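Local coordinates for 3-hydroxyacyl-CoA dehydrogenase (Archaeoglobus fulgidus, PDB 1ZEJ), which probably binds NAD+ and acts as a dehydrogenase of the 3-hydroxyacyl-CoA dehydrogenase family, possibly oxidising L-gulonate, as a homodimer, at residues M13-I18 against E157-E162. Numbering follows the deposited sequence.
Sequences MKVFVI and EGFLRE
Phe-159, on helix 150-162, meets Val-15 of strand 14-18, first in the chain but inside the sheet, and Met-13 just before it, through apolar and Met-aromatic contacts; no hydrogen bond or salt bridge joins the two segments. The benzyl group carries the helix side by itself: with CG anti to the backbone N (chi1 171°), the ring projects off the helix and meets the side chains of Met-13 and Val-15. Val-15 comes from the opposite direction, its CG2 methyl meeting the ring obliquely at CZ of Phe-159 (3.7 Å).

The second component is a Met-aromatic contact. Met-13 is a selenomethionine whose chain bends at its last torsion (chi3 21°), bringing CE to 3.4 Å from CD1 of Phe-159. Its SE lies 5.2 Å from the ring centroid of Phe-159, in an oblique approach.

His-35 stacks on the same ring, and Ile-76 and Met-78 of the neighbouring strand also touch it. Val-15 CG2 and the selenomethionine methyl would probably lose their helix partner, and a gap open between helix and sheet, were an alanine here. Helix 150-162, which links strands 139-144 and 166-171, thus packs against the parallel part of the sheet in the Rossmann-type NAD-binding domain of this family, where strand 14-18 runs into the glycine-rich turn predicted to bind NAD+.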
loop_
_atom_site.group_PDB
_atom_site.type_symbol
_atom_site.label_atom_id
_atom_site.label_comp_id
_atom_site.label_asym_id
_atom_site.label_seq_id
_atom_site.Cartn_x
_atom_site.Cartn_y
_atom_site.Cartn_z
HETATM N N MSE A 13 32.962 11.255 6.711
HETATM C CA MSE A 13 33.535 10.837 5.455
HETATM C C MSE A 13 33.418 11.929 4.390
HETATM O O MSE A 13 32.890 12.992 4.666
HETATM C CB MSE A 13 32.858 9.564 5.020
HETATM C CG MSE A 13 33.353 8.324 5.760
HETATM SE SE MSE A 13 32.251 6.852 5.219
HETATM C CE MSE A 13 31.516 7.335 3.635
ATOM N N LYS A 14 33.981 11.683 3.204
ATOM C CA LYS A 14 33.796 12.580 2.055
ATOM C C LYS A 14 33.198 11.759 0.904
ATOM O O LYS A 14 33.666 10.671 0.579
ATOM C CB LYS A 14 35.109 13.243 1.658
ATOM C CG LYS A 14 34.962 14.400 0.616
ATOM C CD LYS A 14 36.373 14.938 0.166
ATOM N N VAL A 15 32.095 12.247 0.374
ATOM C CA VAL A 15 31.292 11.510 -0.564
ATOM C C VAL A 15 31.283 12.287 -1.830
ATOM O O VAL A 15 31.026 13.483 -1.828
ATOM C CB VAL A 15 29.847 11.304 -0.048
ATOM C CG1 VAL A 15 29.030 10.623 -1.070
ATOM C CG2 VAL A 15 29.894 10.505 1.305
ATOM N N PHE A 16 31.562 11.603 -2.935
ATOM C CA PHE A 16 31.522 12.231 -4.265
ATOM C C PHE A 16 30.194 11.941 -4.880
ATOM O O PHE A 16 29.829 10.766 -5.001
ATOM C CB PHE A 16 32.619 11.668 -5.179
ATOM C CG PHE A 16 33.015 12.593 -6.322
ATOM C CD1 PHE A 16 32.399 12.501 -7.562
ATOM C CD2 PHE A 16 34.079 13.477 -6.169
ATOM C CE1 PHE A 16 32.767 13.335 -8.603
ATOM C CE2 PHE A 16 34.467 14.318 -7.208
ATOM C CZ PHE A 16 33.786 14.270 -8.420
ATOM N N VAL A 17 29.479 12.980 -5.297
ATOM C CA VAL A 17 28.179 12.836 -5.957
ATOM C C VAL A 17 28.241 13.359 -7.385
ATOM O O VAL A 17 28.585 14.526 -7.623
ATOM C CB VAL A 17 27.040 13.573 -5.172
ATOM C CG1 VAL A 17 25.641 13.314 -5.825
ATOM C CG2 VAL A 17 27.018 13.149 -3.709
ATOM N N ILE A 18 27.955 12.480 -8.330
ATOM C CA ILE A 18 28.011 12.801 -9.748
ATOM C C ILE A 18 26.623 13.095 -10.302
ATOM O O ILE A 18 25.763 12.194 -10.367
ATOM C CB ILE A 18 28.638 11.631 -10.573
ATOM C CG1 ILE A 18 29.973 11.231 -9.974
ATOM C CG2 ILE A 18 28.780 12.018 -12.061
ATOM C CD1 ILE A 18 30.491 9.915 -10.435
ATOM N N GLU A 157 25.557 -0.028 3.658
ATOM C CA GLU A 157 24.447 -0.147 4.590
ATOM C C GLU A 157 24.705 0.608 5.886
ATOM O O GLU A 157 23.835 1.320 6.365
ATOM C CB GLU A 157 24.121 -1.626 4.884
ATOM C CG GLU A 157 22.909 -1.778 5.723
ATOM C CD GLU A 157 22.483 -3.220 5.956
ATOM O OE1 GLU A 157 23.296 -4.154 5.710
ATOM O OE2 GLU A 157 21.342 -3.376 6.420
ATOM N N GLY A 158 25.904 0.440 6.451
ATOM C CA GLY A 158 26.303 1.127 7.680
ATOM C C GLY A 158 26.319 2.647 7.487
ATOM O O GLY A 158 25.762 3.378 8.291
ATOM N N PHE A 159 26.928 3.106 6.404
ATOM C CA PHE A 159 26.923 4.528 6.049
ATOM C C PHE A 159 25.498 5.079 6.019
ATOM O O PHE A 159 25.178 6.103 6.624
ATOM C CB PHE A 159 27.577 4.712 4.680
ATOM C CG PHE A 159 27.440 6.104 4.120
ATOM C CD1 PHE A 159 28.230 7.141 4.588
ATOM C CD2 PHE A 159 26.518 6.382 3.143
ATOM C CE1 PHE A 159 28.086 8.436 4.072
ATOM C CE2 PHE A 159 26.385 7.670 2.627
ATOM C CZ PHE A 159 27.165 8.675 3.084
ATOM N N LEU A 160 24.623 4.407 5.287
ATOM C CA LEU A 160 23.254 4.901 5.157
ATOM C C LEU A 160 22.497 4.847 6.487
ATOM O O LEU A 160 21.767 5.769 6.813
ATOM C CB LEU A 160 22.507 4.112 4.093
ATOM C CG LEU A 160 22.985 4.310 2.668
ATOM C CD1 LEU A 160 22.315 3.319 1.754
ATOM C CD2 LEU A 160 22.653 5.683 2.256
ATOM N N ARG A 161 22.687 3.785 7.251
ATOM C CA ARG A 161 22.000 3.651 8.546
ATOM C C ARG A 161 22.456 4.774 9.482
ATOM O O ARG A 161 21.644 5.425 10.158
ATOM C CB ARG A 161 22.263 2.277 9.183
ATOM C CG ARG A 161 21.466 1.141 8.544
ATOM C CD ARG A 161 21.288 -0.057 9.423
ATOM N NE ARG A 161 20.545 -1.139 8.751
ATOM C CZ ARG A 161 19.230 -1.125 8.455
ATOM N NH1 ARG A 161 18.428 -0.053 8.713
ATOM N NH2 ARG A 161 18.711 -2.203 7.859
ATOM N N GLU A 162 23.750 5.039 9.494
ATOM C CA GLU A 162 24.286 6.052 10.404
ATOM C C GLU A 162 23.844 7.449 9.989
ATOM O O GLU A 162 23.825 8.361 10.785
ATOM C CB GLU A 162 25.813 5.965 10.498
ATOM C CG GLU A 162 26.271 4.746 11.261
#